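Local coordinates for protein glutathione reductase (Bartonella henselae, PDB 3O0H) that probably reduces glutathione disulfide to glutathione with NADPH, using a bound FAD and a redox-active disulfide as in other glutathione reductases, at residues 390-395 / 410-415; 232-237 / 424-429. One frame throughout, in Å; residues are numbered along the deposited sequence.

In the fold
From the N terminus, the chain begins the FAD-binding part, inserts a second Rossmann-like unit with the parallel sheet 193-197, 216-220, 248-250 and 279-282, then returns to the first. Helix 232-245 belongs to this second unit. Its first turns meet strand 422-428 of the dimerisation domain in contact 2, which closes a loop of 186 residues. Contact 1 is a much shorter closure, 14 residues long, and falls wholly within the larger loop. It pairs strands 387-395 and 409-416. Strand 409-416 also neighbours strand 422-428, so both contacts share one antiparallel sheet. Their centres are about 9 Å apart. F410 and K412 of contact 1 reach helix 232-245.

Contact 1: residues 390-395 / 410-415; sequences IYRTVF and FMKLVV
Y391 and L413 face each other as a hydrogen-bonded pair. Y391 N donates almost straight to L413 O at 3.0 Å, with 174° at the hydrogen. L413 N returns a shorter bond to Y391 O, 2.7 Å. T393 and M411 repeat the pattern with two bonds of 2.9 Å, T393 N to M411 O and M411 N to T393 O. On the side of Y391, T393, M411 and L413, the Y391 ring reaches along to V415, whose CG2 lies 3.8 Å from Y391 CE2. M411 carries its sulfur to the edge of the F395 ring, a Met-aromatic contact with SD 5.4 Å from the ring centroid. The two strands run antiparallel in the central sheet of the dimerisation domain, and I390, R392 and V394 form non-hydrogen-bonded pairs with V414, K412 and F410. On this other face the F410 ring is met at its edge twice, by V394 CG2 and by R392 NE. V394 CG2 comes to 3.5 Å from F410 CD1. The extended R392 chain crosses F410 at about a right angle and brings a guanidinium face over F410 CE1, with the two planes 65° apart. K412 crosses I390 at a slant, its CD 3.8 Å from I390 CG2. A bend at chi3 (79°) then turns NZ toward the acids. R392 NE and K412 NZ both form salt bridges with D233 OD2, and the shared carboxylate probably offsets their like charge. D231 and E378 complete the acids round K412 NZ. Helix 232-245 covers the F410 face through D233, L234 and L237; helix 449-454 packs on L413 and V415 on the other.

Contact 2: residues 232-237 / 424-429; sequences YDLRQL and GAHVLG
L234 overlaps H426 with one methyl and the V427 carbonyl and L428 CB with the other. CD1 touches H426 CB at 4.0 Å and lies oblique to the imidazole; the two side chains cross at about a right angle. CD2 drops to 3.5 Å from V427 O and also meets L428 CB at 3.9 Å. CG of L234 stands anti to the carbonyl carbon (chi1 -55°), and from there the methyls span from H426 to L428. One turn further along, L237 adds its CB, 3.9 Å from L428 CD1. L428 has CG anti to its backbone N (chi1 171°), which swings CD1 toward L237 CB and L234 O. This is helix-on-sheet packing between two domains. Helix 232-245, from the second Rossmann-like unit, lies on one face of the antiparallel sheet of the dimerisation domain. The helix and strand segments run nearly parallel, 11° apart, with axes 8.7 Å from each other. No hydrogen bond joins the two segments, so apolar packing carries the direct contact. The H426 ring is held at both nitrogens by other residues: ND1 bonds to T373 OG1 and NE2 to L376 O. Both bonds set the rotation of the ring, with its CB and ND1 next to L234 CD1. I371 and T373 of strand 371-375 extend the surface under L234. V427 points away from the helix and packs on A432 and I435 of helix 432-444, behind the sheet.

Contact 1: residues 390-395 / 410-415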
loop_
_atom_site.group_PDB
_atom_site.type_symbol
_atom_site.label_atom_id
_atom_site.label_comp_id
_atom_site.label_asym_id
_atom_site.label_seq_id
_atom_site.Cartn_x
_atom_site.Cartn_y
_atom_site.Cartn_z
ATOM N N ILE B 390 20.344 -12.045 -1.201
ATOM C CA ILE B 390 18.894 -12.218 -1.060
ATOM C C ILE B 390 18.453 -11.765 0.336
ATOM O O ILE B 390 18.969 -12.251 1.360
ATOM C CB ILE B 390 18.502 -13.675 -1.239
ATOM C CG1 ILE B 390 18.912 -14.199 -2.620
ATOM C CG2 ILE B 390 16.988 -13.841 -0.991
ATOM C CD1 ILE B 390 18.191 -13.514 -3.761
ATOM N N TYR B 391 17.485 -10.865 0.378
ATOM C CA TYR B 391 16.924 -10.389 1.615
ATOM C C TYR B 391 15.463 -10.805 1.582
ATOM O O TYR B 391 14.692 -10.289 0.772
ATOM C CB TYR B 391 17.054 -8.870 1.761
ATOM C CG TYR B 391 18.516 -8.411 1.753
ATOM C CD1 TYR B 391 19.170 -8.068 2.931
ATOM C CD2 TYR B 391 19.214 -8.281 0.545
ATOM C CE1 TYR B 391 20.516 -7.634 2.922
ATOM C CE2 TYR B 391 20.570 -7.846 0.517
ATOM C CZ TYR B 391 21.205 -7.527 1.704
ATOM O OH TYR B 391 22.502 -7.105 1.684
ATOM N N ARG B 392 15.143 -11.783 2.422
ATOM C CA ARG B 392 13.865 -12.497 2.399
ATOM C C ARG B 392 13.217 -12.490 3.766
ATOM O O ARG B 392 13.863 -12.800 4.783
ATOM C CB ARG B 392 14.133 -13.935 1.983
ATOM C CG ARG B 392 12.901 -14.796 1.713
ATOM C CD ARG B 392 13.321 -16.205 1.285
ATOM N NE ARG B 392 12.186 -17.051 0.904
ATOM C CZ ARG B 392 11.370 -17.664 1.766
ATOM N NH1 ARG B 392 11.540 -17.533 3.076
ATOM N NH2 ARG B 392 10.373 -18.424 1.319
ATOM N N THR B 393 11.923 -12.172 3.801
ATOM C CA THR B 393 11.182 -12.247 5.054
ATOM C C THR B 393 9.766 -12.707 4.824
ATOM O O THR B 393 9.127 -12.259 3.892
ATOM C CB THR B 393 11.183 -10.893 5.851
ATOM O OG1 THR B 393 10.564 -11.116 7.128
ATOM C CG2 THR B 393 10.453 -9.774 5.104
ATOM N N VAL B 394 9.291 -13.604 5.692
ATOM C CA VAL B 394 7.896 -14.024 5.706
ATOM C C VAL B 394 7.461 -13.722 7.141
ATOM O O VAL B 394 8.097 -14.176 8.078
ATOM C CB VAL B 394 7.708 -15.534 5.440
ATOM C CG1 VAL B 394 6.203 -15.926 5.632
ATOM C CG2 VAL B 394 8.205 -15.941 4.064
ATOM N N PHE B 395 6.444 -12.902 7.323
ATOM C CA PHE B 395 6.051 -12.541 8.669
ATOM C C PHE B 395 4.530 -12.446 8.771
ATOM O O PHE B 395 3.835 -12.362 7.780
ATOM C CB PHE B 395 6.759 -11.244 9.102
ATOM C CG PHE B 395 6.335 -10.029 8.311
ATOM C CD1 PHE B 395 5.266 -9.225 8.757
ATOM C CD2 PHE B 395 6.941 -9.730 7.117
ATOM C CE1 PHE B 395 4.843 -8.136 8.017
ATOM C CE2 PHE B 395 6.534 -8.608 6.357
ATOM C CZ PHE B 395 5.485 -7.819 6.814
ATOM N N PHE B 410 4.967 -11.852 2.585
ATOM C CA PHE B 410 6.269 -12.264 2.070
ATOM C C PHE B 410 6.906 -11.106 1.306
ATOM O O PHE B 410 6.254 -10.500 0.463
ATOM C CB PHE B 410 6.064 -13.444 1.152
ATOM C CG PHE B 410 7.243 -13.733 0.318
ATOM C CD1 PHE B 410 8.303 -14.461 0.848
ATOM C CD2 PHE B 410 7.324 -13.242 -0.989
ATOM C CE1 PHE B 410 9.415 -14.727 0.112
ATOM C CE2 PHE B 410 8.456 -13.522 -1.774
ATOM C CZ PHE B 410 9.502 -14.246 -1.210
ATOM N N MET B 411 8.152 -10.766 1.602
ATOM C CA MET B 411 8.860 -9.709 0.861
ATOM C C MET B 411 10.274 -10.212 0.578
ATOM O O MET B 411 10.944 -10.779 1.472
ATOM C CB MET B 411 8.949 -8.415 1.663
ATOM C CG MET B 411 7.611 -7.709 1.867
ATOM S SD MET B 411 7.663 -6.369 3.125
ATOM C CE MET B 411 6.033 -5.652 2.923
ATOM N N LYS B 412 10.734 -10.038 -0.652
ATOM C CA LYS B 412 12.093 -10.460 -0.975
ATOM C C LYS B 412 12.765 -9.426 -1.876
ATOM O O LYS B 412 12.189 -8.977 -2.845
ATOM C CB LYS B 412 12.079 -11.850 -1.588
ATOM C CG LYS B 412 13.443 -12.363 -1.956
ATOM C CD LYS B 412 13.450 -13.839 -2.296
ATOM C CE LYS B 412 12.958 -14.110 -3.701
ATOM N NZ LYS B 412 12.820 -15.556 -4.057
ATOM N N LEU B 413 13.970 -8.990 -1.508
ATOM C CA LEU B 413 14.759 -8.134 -2.387
ATOM C C LEU B 413 15.946 -8.932 -2.926
ATOM O O LEU B 413 16.591 -9.665 -2.215
ATOM C CB LEU B 413 15.207 -6.906 -1.629
ATOM C CG LEU B 413 14.120 -6.001 -1.063
ATOM C CD1 LEU B 413 14.718 -4.875 -0.225
ATOM C CD2 LEU B 413 13.257 -5.467 -2.177
ATOM N N VAL B 414 16.208 -8.780 -4.214
ATOM C CA VAL B 414 17.230 -9.512 -4.894
ATOM C C VAL B 414 18.274 -8.462 -5.274
ATOM O O VAL B 414 17.981 -7.482 -5.951
ATOM C CB VAL B 414 16.699 -10.223 -6.118
ATOM C CG1 VAL B 414 17.865 -10.939 -6.819
ATOM C CG2 VAL B 414 15.603 -11.248 -5.768
ATOM N N VAL B 415 19.489 -8.659 -4.824
ATOM C CA VAL B 415 20.483 -7.567 -4.895
ATOM C C VAL B 415 21.743 -8.017 -5.650
ATOM O O VAL B 415 22.219 -9.123 -5.439
ATOM C CB VAL B 415 20.777 -7.052 -3.456
ATOM C CG1 VAL B 415 21.910 -6.012 -3.453
ATOM C CG2 VAL B 415 19.470 -6.479 -2.829
#

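Contact 2: residues 232-237 / 424-429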
loop_
_atom_site.group_PDB
_atom_site.type_symbol
_atom_site.label_atom_id
_atom_site.label_comp_id
_atom_site.label_asym_id
_atom_site.label_seq_id
_atom_site.Cartn_x
_atom_site.Cartn_y
_atom_site.Cartn_z
ATOM N N TYR B 232 10.042 -18.154 -7.931
ATOM C CA TYR B 232 9.578 -19.451 -7.374
ATOM C C TYR B 232 8.859 -19.279 -6.034
ATOM O O TYR B 232 7.840 -19.914 -5.795
ATOM C CB TYR B 232 10.720 -20.454 -7.237
ATOM C CG TYR B 232 10.353 -21.639 -6.332
ATOM C CD1 TYR B 232 9.659 -22.736 -6.812
ATOM C CD2 TYR B 232 10.697 -21.624 -4.973
ATOM C CE1 TYR B 232 9.315 -23.806 -5.975
ATOM C CE2 TYR B 232 10.387 -22.704 -4.123
ATOM C CZ TYR B 232 9.675 -23.786 -4.617
ATOM O OH TYR B 232 9.369 -24.842 -3.730
ATOM N N ASP B 233 9.358 -18.409 -5.150
ATOM C CA ASP B 233 8.676 -18.218 -3.849
ATOM C C ASP B 233 7.233 -17.749 -4.072
ATOM O O ASP B 233 6.312 -18.188 -3.381
ATOM C CB ASP B 233 9.395 -17.202 -2.970
ATOM C CG ASP B 233 10.565 -17.775 -2.228
ATOM O OD1 ASP B 233 10.472 -18.902 -1.709
ATOM O OD2 ASP B 233 11.567 -17.064 -2.095
ATOM N N LEU B 234 7.001 -16.828 -5.013
ATOM C CA LEU B 234 5.616 -16.398 -5.285
ATOM C C LEU B 234 4.726 -17.549 -5.759
ATOM O O LEU B 234 3.544 -17.657 -5.396
ATOM C CB LEU B 234 5.582 -15.284 -6.328
ATOM C CG LEU B 234 6.437 -14.061 -5.991
ATOM C CD1 LEU B 234 6.652 -13.191 -7.291
ATOM C CD2 LEU B 234 5.862 -13.263 -4.783
ATOM N N ARG B 235 5.288 -18.396 -6.599
ATOM C CA ARG B 235 4.518 -19.496 -7.145
ATOM C C ARG B 235 4.179 -20.458 -6.017
ATOM O O ARG B 235 3.016 -20.918 -5.870
ATOM C CB ARG B 235 5.339 -20.213 -8.207
ATOM C CG ARG B 235 5.735 -19.336 -9.406
ATOM C CD ARG B 235 6.649 -20.096 -10.341
ATOM N NE ARG B 235 6.014 -21.182 -11.088
ATOM C CZ ARG B 235 6.699 -22.061 -11.839
ATOM N NH1 ARG B 235 8.010 -21.973 -11.983
ATOM N NH2 ARG B 235 6.068 -23.016 -12.494
ATOM N N GLN B 236 5.196 -20.773 -5.217
ATOM C CA GLN B 236 5.030 -21.821 -4.222
ATOM C C GLN B 236 4.125 -21.342 -3.114
ATOM O O GLN B 236 3.212 -22.066 -2.723
ATOM C CB GLN B 236 6.368 -22.292 -3.674
ATOM C CG GLN B 236 6.236 -23.487 -2.696
ATOM C CD GLN B 236 5.911 -24.750 -3.453
ATOM O OE1 GLN B 236 6.728 -25.210 -4.249
ATOM N NE2 GLN B 236 4.679 -25.290 -3.263
ATOM N N LEU B 237 4.357 -20.126 -2.612
ATOM C CA LEU B 237 3.527 -19.626 -1.499
ATOM C C LEU B 237 2.068 -19.509 -1.902
ATOM O O LEU B 237 1.159 -19.815 -1.083
ATOM C CB LEU B 237 4.033 -18.287 -0.966
ATOM C CG LEU B 237 5.375 -18.280 -0.240
ATOM C CD1 LEU B 237 5.944 -16.818 -0.111
ATOM C CD2 LEU B 237 5.209 -18.901 1.109
ATOM N N GLY B 424 15.725 -6.914 -8.210
ATOM C CA GLY B 424 14.413 -7.568 -8.208
ATOM C C GLY B 424 13.722 -7.380 -6.857
ATOM O O GLY B 424 14.391 -7.281 -5.829
ATOM N N ALA B 425 12.388 -7.344 -6.867
ATOM C CA ALA B 425 11.611 -7.220 -5.644
ATOM C C ALA B 425 10.275 -7.946 -5.869
ATOM O O ALA B 425 9.599 -7.734 -6.895
ATOM C CB ALA B 425 11.362 -5.719 -5.266
ATOM N N HIS B 426 9.912 -8.758 -4.874
ATOM C CA HIS B 426 8.811 -9.722 -4.948
ATOM C C HIS B 426 8.030 -9.724 -3.650
ATOM O O HIS B 426 8.620 -9.799 -2.581
ATOM C CB HIS B 426 9.372 -11.111 -5.255
ATOM C CG HIS B 426 10.363 -11.085 -6.363
ATOM N ND1 HIS B 426 9.998 -10.864 -7.676
ATOM C CD2 HIS B 426 11.719 -11.131 -6.346
ATOM C CE1 HIS B 426 11.088 -10.817 -8.420
ATOM N NE2 HIS B 426 12.145 -11.005 -7.641
ATOM N N VAL B 427 6.703 -9.625 -3.744
ATOM C CA VAL B 427 5.857 -9.398 -2.592
ATOM C C VAL B 427 4.635 -10.292 -2.755
ATOM O O VAL B 427 4.066 -10.395 -3.851
ATOM C CB VAL B 427 5.423 -7.934 -2.475
ATOM C CG1 VAL B 427 4.549 -7.661 -1.216
ATOM C CG2 VAL B 427 6.604 -6.959 -2.483
ATOM N N LEU B 428 4.243 -10.929 -1.670
ATOM C CA LEU B 428 3.017 -11.699 -1.632
ATOM C C LEU B 428 2.327 -11.431 -0.324
ATOM O O LEU B 428 2.957 -11.554 0.717
ATOM C CB LEU B 428 3.312 -13.177 -1.832
ATOM C CG LEU B 428 2.108 -14.091 -1.586
ATOM C CD1 LEU B 428 2.199 -15.253 -2.531
ATOM C CD2 LEU B 428 2.003 -14.540 -0.136
ATOM N N GLY B 429 1.023 -11.133 -0.376
ATOM C CA GLY B 429 0.224 -10.795 0.761
ATOM C C GLY B 429 -0.578 -9.529 0.475
ATOM O O GLY B 429 -0.690 -9.048 -0.672
#